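High choriolytic enzyme 1 (Oryzias latipes, PDB 3VTG) is a zinc metalloprotease of the astacin family that breaks down the fish egg envelope at hatching. Local coordinates at residues S27-G32 with I86-C91; M42-G47 with I96-L101; D61-V66 with G80-S85. All coordinates share one frame; numbering follows the deposited sequence.

Overall arrangement
From the N terminus, strand 20-26 runs into residues 27-32, the first half of contact 1, and helix 32-43 then leads to residues 42-47, the first half of contact 2. After strand 51-55, strand 62-66 is joined to strand 81-86 in contact 3, which closes the shortest loop. Residues 86-91 then return to 27-32, and 96-101 on the zinc-binding helix returns to 42-47. Contacts 1 and 2 therefore cross, and contact 3 is nested inside both. Contact 1 ties together two connections beyond the strands, contact 2 joins residues 42-47 to helix 94-105, and contact 3 pairs two central parallel strands of the mixed sheet, whose Leu84 packs on Glu100 and Leu101.

Contact 1. Residues S27-G32 with I86-C91; sequences SSEYSG and INRGGC
Arg88 lays one face of its guanidinium group over the backbone carbonyl of Glu29, with Glu29 O above the centre of the group and 3.6 Å from Arg88 CZ. The pair joins two connections of the astacin-type catalytic domain: the loop from strand 20-26 into helix 32-43, and the one from strand 81-86 toward helix 94-105, which carries zinc ligands. The Arg88 chain is bent at chi3 (82°), which turns the flat group away from the run of its methylenes and over that carbonyl. Its charge is shared. Glu29 OE2 makes a long salt bridge to Arg88 NH1 at 3.8 Å, the carboxylate standing steeply against the guanidinium, while Arg88 NE is paired with Glu34. Glu34 also receives Ser31 OG, and Ser31 is the N-cap of helix 32-43.

Deeper in, Tyr30 runs past Arg88 in the opposite direction. Its CE1 lies 3.7 Å from Arg88 CG, and ring and guanidinium planes are 76° apart. The buried ring ends in the hydroxyl that donates to the backbone of residues 86-91, Tyr30 OH to Ile86 O at 2.6 Å. That oxygen sits at the ring edge, near its plane, and the hydroxyl meets the carbonyl bent, at a C=O...O angle of 127°, and somewhat tilted from its plane. Each segment is also braced internally. Ser27 forms an ST turn, its OG accepting from Glu29 N at 3.1 Å; Asn87 forms an Asx turn, its OD1 taking Gly89 N at 2.9 Å from above the amide plane.

Contact 2. Residues M42-G47 with I96-L101; sequences MRAFNG and IIQHEL. With ZN (zinc ion), chain B.
Leu101 touches both Met42 and Phe45 with its CD1 methyl, and this buried trio is the tight part of the contact: CD1 lies 3.7 Å from Met42 CG and 3.8 Å from Phe45 CE1. The Met42 and Leu101 chains meet at about a right angle. With CG anti to the carbonyl carbon (chi1 -68°), the Phe45 ring is carried toward helix 94-105; its CZ lies 3.8 Å from Leu101 CB, and Gln98 O comes to the ring edge, near the plane. Replacing Phe45 with an alanine is likely to open a gap beside Leu101 CB and CD1 and to leave Phe53 without its edge-to-face ring partner.

The looser side is at Ala44, which is partly exposed and offers a single CB to one amide, 3.6 Å from Gln98 OE1, while Gln98 NE2 is held by Ser94 OG. The far side of helix 94-105 faces the active site. There His99 NE2 binds zinc at 2.1 Å, together with His103, His109 and two waters. One of these waters donates to OE2 of Glu100 at 2.7 Å, as expected of the predicted active-site glutamate in an HExxH helix. This packing sets residues 42-47 against the metal-binding helix. Phe53 of strand 51-55 touches Met42, Phe45 and Leu101, and Leu84 of strand 81-86 packs on Leu101 and Glu100.

Contact 3. Residues D61-V66 with G80-S85; sequences DFISVV and GQQELS
Phe62 turns its ring over the start of the neighbouring strand and takes the backbone of Gln81 on one face, within a parallel pair inside the mixed five-stranded sheet of the astacin-family catalytic domain. Gln81 CA is 4.1 Å from the ring centroid and 23° off its normal, a CH-pi contact displaced toward the rim. Phe62 CG sits between its own backbone N and carbonyl carbon (chi1 70°), which swings the ring across to Gln81. The extended Gln81 chain then crosses obliquely past the ring, its CG 3.6 Å from Phe62 CZ and its amide plane inclined 32° to the ring. Arg56 makes a cation-pi contact with the same ring.

Farther along this face, a water links Ser64 OG and Glu83 OE2, at 2.7 Å from the Glu83 oxygen, to which it donates. The Val66 side chain meets Glu83 at about a right angle, Val66 CG2 lying 3.9 Å from Glu83 CD, and Glu83 OE1 is salt-bridged to Lys68. On the other face Ile63 and Leu84 are oblique neighbours, with Ile63 CG2 3.7 Å from Leu84 CB, while the Gln82 amide is held by Lys78 N and Gly76 O.

Between the two faces the backbones pair in parallel, through five hydrogen bonds, the shortest being Ser64 N to Gln82 O at 2.8 Å. Where the ladder begins, Asp61 OD1 extends it with its anti lone pair, taking Gly80 N at 2.8 Å; Asp61 OD2 pairs with Arg77. Strand 62-66 lies between strands 20-26 and 81-86, with strand 71-73 antiparallel beyond the latter. Helix 94-105 lies against the Ile63 and Leu84 face, its Ala104 touching Ile63.

Contact 1. Residues S27-G32 with I86-C91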
# COMPACT_ATOMS: atom_id res chain seq x y z
N SER A 27 -15.20 11.37 -1.83
CA SER A 27 -15.49 12.80 -1.99
C SER A 27 -16.43 13.09 -3.16
O SER A 27 -16.29 12.50 -4.24
CB SER A 27 -14.20 13.58 -2.16
OG SER A 27 -14.45 14.94 -2.51
N SER A 28 -17.36 14.02 -2.95
CA SER A 28 -18.28 14.48 -3.99
C SER A 28 -17.56 15.14 -5.17
O SER A 28 -18.16 15.32 -6.23
CB SER A 28 -19.31 15.45 -3.40
OG SER A 28 -18.71 16.69 -3.07
N GLU A 29 -16.28 15.48 -5.00
CA GLU A 29 -15.48 16.04 -6.08
C GLU A 29 -15.35 15.08 -7.26
O GLU A 29 -15.32 15.50 -8.42
CB GLU A 29 -14.08 16.45 -5.59
CG GLU A 29 -13.24 17.17 -6.64
CD GLU A 29 -11.85 17.53 -6.18
OE1 GLU A 29 -11.50 17.28 -5.01
OE2 GLU A 29 -11.09 18.09 -7.01
N TYR A 30 -15.28 13.79 -6.97
CA TYR A 30 -15.12 12.77 -8.01
C TYR A 30 -16.39 12.59 -8.83
O TYR A 30 -17.50 12.56 -8.28
CB TYR A 30 -14.73 11.43 -7.39
CG TYR A 30 -13.40 11.41 -6.68
CD1 TYR A 30 -12.20 11.37 -7.39
CD2 TYR A 30 -13.33 11.38 -5.29
CE1 TYR A 30 -10.98 11.33 -6.74
CE2 TYR A 30 -12.11 11.32 -4.63
CZ TYR A 30 -10.94 11.30 -5.36
OH TYR A 30 -9.73 11.24 -4.70
N SER A 31 -16.23 12.46 -10.14
CA SER A 31 -17.32 12.10 -11.04
C SER A 31 -17.74 10.65 -10.81
O SER A 31 -17.02 9.88 -10.17
CB SER A 31 -16.90 12.28 -12.50
OG SER A 31 -15.85 11.39 -12.84
N GLY A 32 -18.91 10.28 -11.34
CA GLY A 32 -19.39 8.90 -11.26
C GLY A 32 -18.39 7.89 -11.81
O GLY A 32 -18.22 6.81 -11.24
N ILE A 86 -6.39 10.07 -3.46
CA ILE A 86 -6.24 9.67 -4.85
C ILE A 86 -6.38 10.95 -5.67
O ILE A 86 -7.49 11.36 -6.03
CB ILE A 86 -7.28 8.60 -5.27
CG1 ILE A 86 -7.14 7.32 -4.43
CG2 ILE A 86 -7.20 8.28 -6.76
CD1 ILE A 86 -5.79 6.62 -4.56
N ASN A 87 -5.26 11.62 -5.92
CA ASN A 87 -5.29 12.82 -6.75
C ASN A 87 -5.86 12.49 -8.12
O ASN A 87 -5.44 11.52 -8.76
CB ASN A 87 -3.91 13.46 -6.89
CG ASN A 87 -3.94 14.74 -7.70
OD1 ASN A 87 -3.76 14.71 -8.92
ND2 ASN A 87 -4.19 15.86 -7.04
N ARG A 88 -6.83 13.29 -8.56
CA ARG A 88 -7.54 13.04 -9.82
C ARG A 88 -6.63 13.05 -11.05
O ARG A 88 -6.91 12.38 -12.04
CB ARG A 88 -8.65 14.08 -10.02
CG ARG A 88 -9.73 14.05 -8.96
CD ARG A 88 -10.70 15.19 -9.18
NE ARG A 88 -11.69 14.86 -10.20
CZ ARG A 88 -12.57 15.72 -10.71
NH1 ARG A 88 -12.57 16.99 -10.32
NH2 ARG A 88 -13.44 15.31 -11.61
N GLY A 89 -5.54 13.81 -10.97
CA GLY A 89 -4.62 13.97 -12.09
C GLY A 89 -3.56 12.89 -12.21
O GLY A 89 -3.14 12.56 -13.32
N GLY A 90 -3.12 12.34 -11.09
CA GLY A 90 -1.99 11.41 -11.11
C GLY A 90 -2.17 10.04 -10.50
O GLY A 90 -1.26 9.21 -10.55
N CYS A 91 -3.34 9.78 -9.92
CA CYS A 91 -3.53 8.56 -9.12
C CYS A 91 -4.70 7.67 -9.54
O CYS A 91 -4.90 6.61 -8.95
CB CYS A 91 -3.69 8.92 -7.64
SG CYS A 91 -2.46 10.05 -6.99
O HOH W 1 -16.73 15.87 -11.57

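Contact 2. Residues M42-G47 with I96-L101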
# COMPACT_ATOMS: atom_id res chain seq x y z
N MET A 42 -11.14 -1.55 -5.45
CA MET A 42 -11.52 -2.18 -4.18
C MET A 42 -11.95 -3.63 -4.38
O MET A 42 -11.70 -4.48 -3.52
CB MET A 42 -12.64 -1.40 -3.51
CG MET A 42 -12.19 -0.07 -2.93
SD MET A 42 -13.59 0.94 -2.46
CE MET A 42 -12.73 2.21 -1.54
N ARG A 43 -12.58 -3.92 -5.51
CA ARG A 43 -13.04 -5.27 -5.82
C ARG A 43 -11.90 -6.27 -5.98
O ARG A 43 -12.11 -7.47 -5.84
CB ARG A 43 -13.94 -5.28 -7.06
CG ARG A 43 -15.36 -4.82 -6.79
CD ARG A 43 -16.31 -5.21 -7.91
NE ARG A 43 -15.95 -4.62 -9.20
CZ ARG A 43 -16.26 -3.38 -9.58
NH1 ARG A 43 -16.94 -2.57 -8.77
NH2 ARG A 43 -15.89 -2.95 -10.77
N ALA A 44 -10.70 -5.77 -6.26
CA ALA A 44 -9.52 -6.63 -6.43
C ALA A 44 -9.19 -7.44 -5.17
O ALA A 44 -8.47 -8.43 -5.24
CB ALA A 44 -8.31 -5.80 -6.86
N PHE A 45 -9.71 -7.00 -4.03
CA PHE A 45 -9.48 -7.67 -2.76
C PHE A 45 -10.45 -8.83 -2.50
O PHE A 45 -10.20 -9.67 -1.65
CB PHE A 45 -9.54 -6.65 -1.62
CG PHE A 45 -8.40 -5.67 -1.62
CD1 PHE A 45 -8.43 -4.54 -2.44
CD2 PHE A 45 -7.29 -5.87 -0.81
CE1 PHE A 45 -7.37 -3.64 -2.45
CE2 PHE A 45 -6.23 -4.97 -0.81
CZ PHE A 45 -6.27 -3.86 -1.63
N ASN A 46 -11.55 -8.87 -3.26
CA ASN A 46 -12.65 -9.80 -2.98
C ASN A 46 -12.38 -11.27 -3.27
O ASN A 46 -12.81 -12.15 -2.52
CB ASN A 46 -13.93 -9.36 -3.71
CG ASN A 46 -14.47 -8.04 -3.20
OD1 ASN A 46 -14.07 -7.55 -2.14
ND2 ASN A 46 -15.38 -7.45 -3.95
N GLY A 47 -11.69 -11.55 -4.37
CA GLY A 47 -11.50 -12.91 -4.85
C GLY A 47 -10.64 -13.81 -3.98
O GLY A 47 -10.93 -15.00 -3.83
N ILE A 96 -2.43 1.75 -8.56
CA ILE A 96 -2.08 2.79 -7.59
C ILE A 96 -3.09 2.83 -6.44
O ILE A 96 -2.71 2.92 -5.26
CB ILE A 96 -1.95 4.18 -8.27
CG1 ILE A 96 -0.71 4.20 -9.17
CG2 ILE A 96 -1.88 5.30 -7.24
CD1 ILE A 96 -0.55 5.47 -9.99
N ILE A 97 -4.38 2.74 -6.78
CA ILE A 97 -5.43 2.73 -5.76
C ILE A 97 -5.28 1.51 -4.85
O ILE A 97 -5.37 1.64 -3.63
CB ILE A 97 -6.85 2.84 -6.37
CG1 ILE A 97 -7.00 4.14 -7.16
CG2 ILE A 97 -7.91 2.75 -5.28
CD1 ILE A 97 -8.07 4.11 -8.23
N GLN A 98 -5.02 0.35 -5.44
CA GLN A 98 -4.78 -0.88 -4.67
C GLN A 98 -3.58 -0.74 -3.72
O GLN A 98 -3.64 -1.18 -2.57
CB GLN A 98 -4.57 -2.07 -5.60
CG GLN A 98 -5.80 -2.47 -6.39
CD GLN A 98 -5.49 -3.58 -7.38
OE1 GLN A 98 -4.93 -4.61 -7.02
NE2 GLN A 98 -5.85 -3.36 -8.64
N HIS A 99 -2.51 -0.12 -4.22
CA HIS A 99 -1.32 0.20 -3.43
C HIS A 99 -1.71 1.02 -2.21
O HIS A 99 -1.32 0.69 -1.08
CB HIS A 99 -0.32 0.93 -4.33
CG HIS A 99 0.89 1.48 -3.61
ND1 HIS A 99 2.12 0.95 -3.77
CD2 HIS A 99 1.04 2.58 -2.76
CE1 HIS A 99 3.01 1.66 -3.04
NE2 HIS A 99 2.34 2.65 -2.43
N GLU A 100 -2.50 2.07 -2.42
CA GLU A 100 -2.94 2.92 -1.31
C GLU A 100 -3.83 2.19 -0.30
O GLU A 100 -3.68 2.36 0.91
CB GLU A 100 -3.64 4.19 -1.81
CG GLU A 100 -2.77 5.11 -2.66
CD GLU A 100 -1.44 5.46 -2.01
OE1 GLU A 100 -1.35 5.49 -0.76
OE2 GLU A 100 -0.48 5.72 -2.76
N LEU A 101 -4.74 1.36 -0.81
CA LEU A 101 -5.60 0.56 0.05
C LEU A 101 -4.79 -0.42 0.90
O LEU A 101 -5.13 -0.68 2.05
CB LEU A 101 -6.67 -0.16 -0.77
CG LEU A 101 -7.72 0.73 -1.44
CD1 LEU A 101 -8.48 -0.05 -2.51
CD2 LEU A 101 -8.70 1.33 -0.43
ZN ZN B . 3.04 4.03 -1.06
O HOH W 2 1.72 5.70 -1.16
O HOH W 3 3.97 5.22 -2.80

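Contact 3. Residues D61-V66 with G80-S85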
# COMPACT_ATOMS: atom_id res chain seq x y z
N ASP A 61 -15.06 4.17 12.53
CA ASP A 61 -13.79 4.09 11.80
C ASP A 61 -14.07 3.92 10.31
O ASP A 61 -14.74 2.97 9.91
CB ASP A 61 -12.95 2.91 12.29
CG ASP A 61 -12.73 2.92 13.79
OD1 ASP A 61 -12.30 3.95 14.34
OD2 ASP A 61 -12.96 1.86 14.42
N PHE A 62 -13.54 4.83 9.50
CA PHE A 62 -13.78 4.77 8.06
C PHE A 62 -12.72 5.51 7.27
O PHE A 62 -12.03 6.38 7.79
CB PHE A 62 -15.19 5.29 7.71
CG PHE A 62 -15.36 6.77 7.89
CD1 PHE A 62 -15.30 7.63 6.79
CD2 PHE A 62 -15.60 7.32 9.14
CE1 PHE A 62 -15.47 8.99 6.94
CE2 PHE A 62 -15.77 8.69 9.30
CZ PHE A 62 -15.71 9.52 8.20
N ILE A 63 -12.60 5.14 5.99
CA ILE A 63 -11.68 5.80 5.07
C ILE A 63 -12.43 6.88 4.29
O ILE A 63 -13.50 6.63 3.73
CB ILE A 63 -11.04 4.78 4.10
CG1 ILE A 63 -10.23 3.74 4.88
CG2 ILE A 63 -10.17 5.49 3.08
CD1 ILE A 63 -9.70 2.59 4.04
N SER A 64 -11.84 8.07 4.26
CA SER A 64 -12.36 9.17 3.46
C SER A 64 -11.44 9.38 2.26
O SER A 64 -10.32 9.85 2.41
CB SER A 64 -12.45 10.44 4.31
OG SER A 64 -12.92 11.53 3.54
N VAL A 65 -11.93 9.02 1.08
CA VAL A 65 -11.15 9.15 -0.15
C VAL A 65 -11.30 10.57 -0.71
O VAL A 65 -12.41 11.01 -1.02
CB VAL A 65 -11.54 8.10 -1.21
CG1 VAL A 65 -10.61 8.18 -2.42
CG2 VAL A 65 -11.51 6.69 -0.62
N VAL A 66 -10.18 11.27 -0.83
CA VAL A 66 -10.16 12.68 -1.22
C VAL A 66 -9.10 12.92 -2.29
O VAL A 66 -8.12 12.18 -2.37
CB VAL A 66 -9.91 13.61 -0.01
CG1 VAL A 66 -11.11 13.64 0.92
CG2 VAL A 66 -8.65 13.20 0.75
N GLY A 80 -11.52 6.58 13.76
CA GLY A 80 -12.36 7.63 13.20
C GLY A 80 -12.14 7.84 11.72
O GLY A 80 -11.83 6.89 10.99
N GLN A 81 -12.29 9.08 11.28
CA GLN A 81 -12.08 9.44 9.89
C GLN A 81 -10.60 9.45 9.58
O GLN A 81 -9.84 10.17 10.23
CB GLN A 81 -12.68 10.81 9.62
CG GLN A 81 -12.60 11.28 8.17
CD GLN A 81 -13.46 12.50 7.90
OE1 GLN A 81 -14.16 12.99 8.79
NE2 GLN A 81 -13.42 12.99 6.67
N GLN A 82 -10.18 8.64 8.61
CA GLN A 82 -8.81 8.70 8.11
C GLN A 82 -8.82 8.92 6.60
O GLN A 82 -9.60 8.29 5.88
CB GLN A 82 -8.00 7.46 8.50
CG GLN A 82 -8.40 6.16 7.81
CD GLN A 82 -7.64 4.98 8.38
OE1 GLN A 82 -7.89 4.56 9.51
NE2 GLN A 82 -6.71 4.45 7.60
N GLU A 83 -7.96 9.81 6.14
CA GLU A 83 -7.94 10.18 4.74
C GLU A 83 -7.05 9.28 3.90
O GLU A 83 -6.03 8.75 4.37
CB GLU A 83 -7.59 11.66 4.55
CG GLU A 83 -8.71 12.59 4.99
CD GLU A 83 -8.52 14.05 4.59
OE1 GLU A 83 -7.38 14.46 4.27
OE2 GLU A 83 -9.52 14.79 4.60
N LEU A 84 -7.47 9.09 2.66
CA LEU A 84 -6.70 8.40 1.64
C LEU A 84 -6.81 9.28 0.40
O LEU A 84 -7.91 9.54 -0.08
CB LEU A 84 -7.24 6.99 1.38
CG LEU A 84 -6.47 6.05 0.45
CD1 LEU A 84 -6.82 4.60 0.76
CD2 LEU A 84 -6.72 6.35 -1.01
N SER A 85 -5.66 9.74 -0.09
CA SER A 85 -5.66 10.64 -1.24
C SER A 85 -5.44 9.90 -2.55
O SER A 85 -4.44 9.20 -2.72
CB SER A 85 -4.61 11.73 -1.07
OG SER A 85 -4.65 12.63 -2.17
O HOH W 4 -12.06 13.87 4.65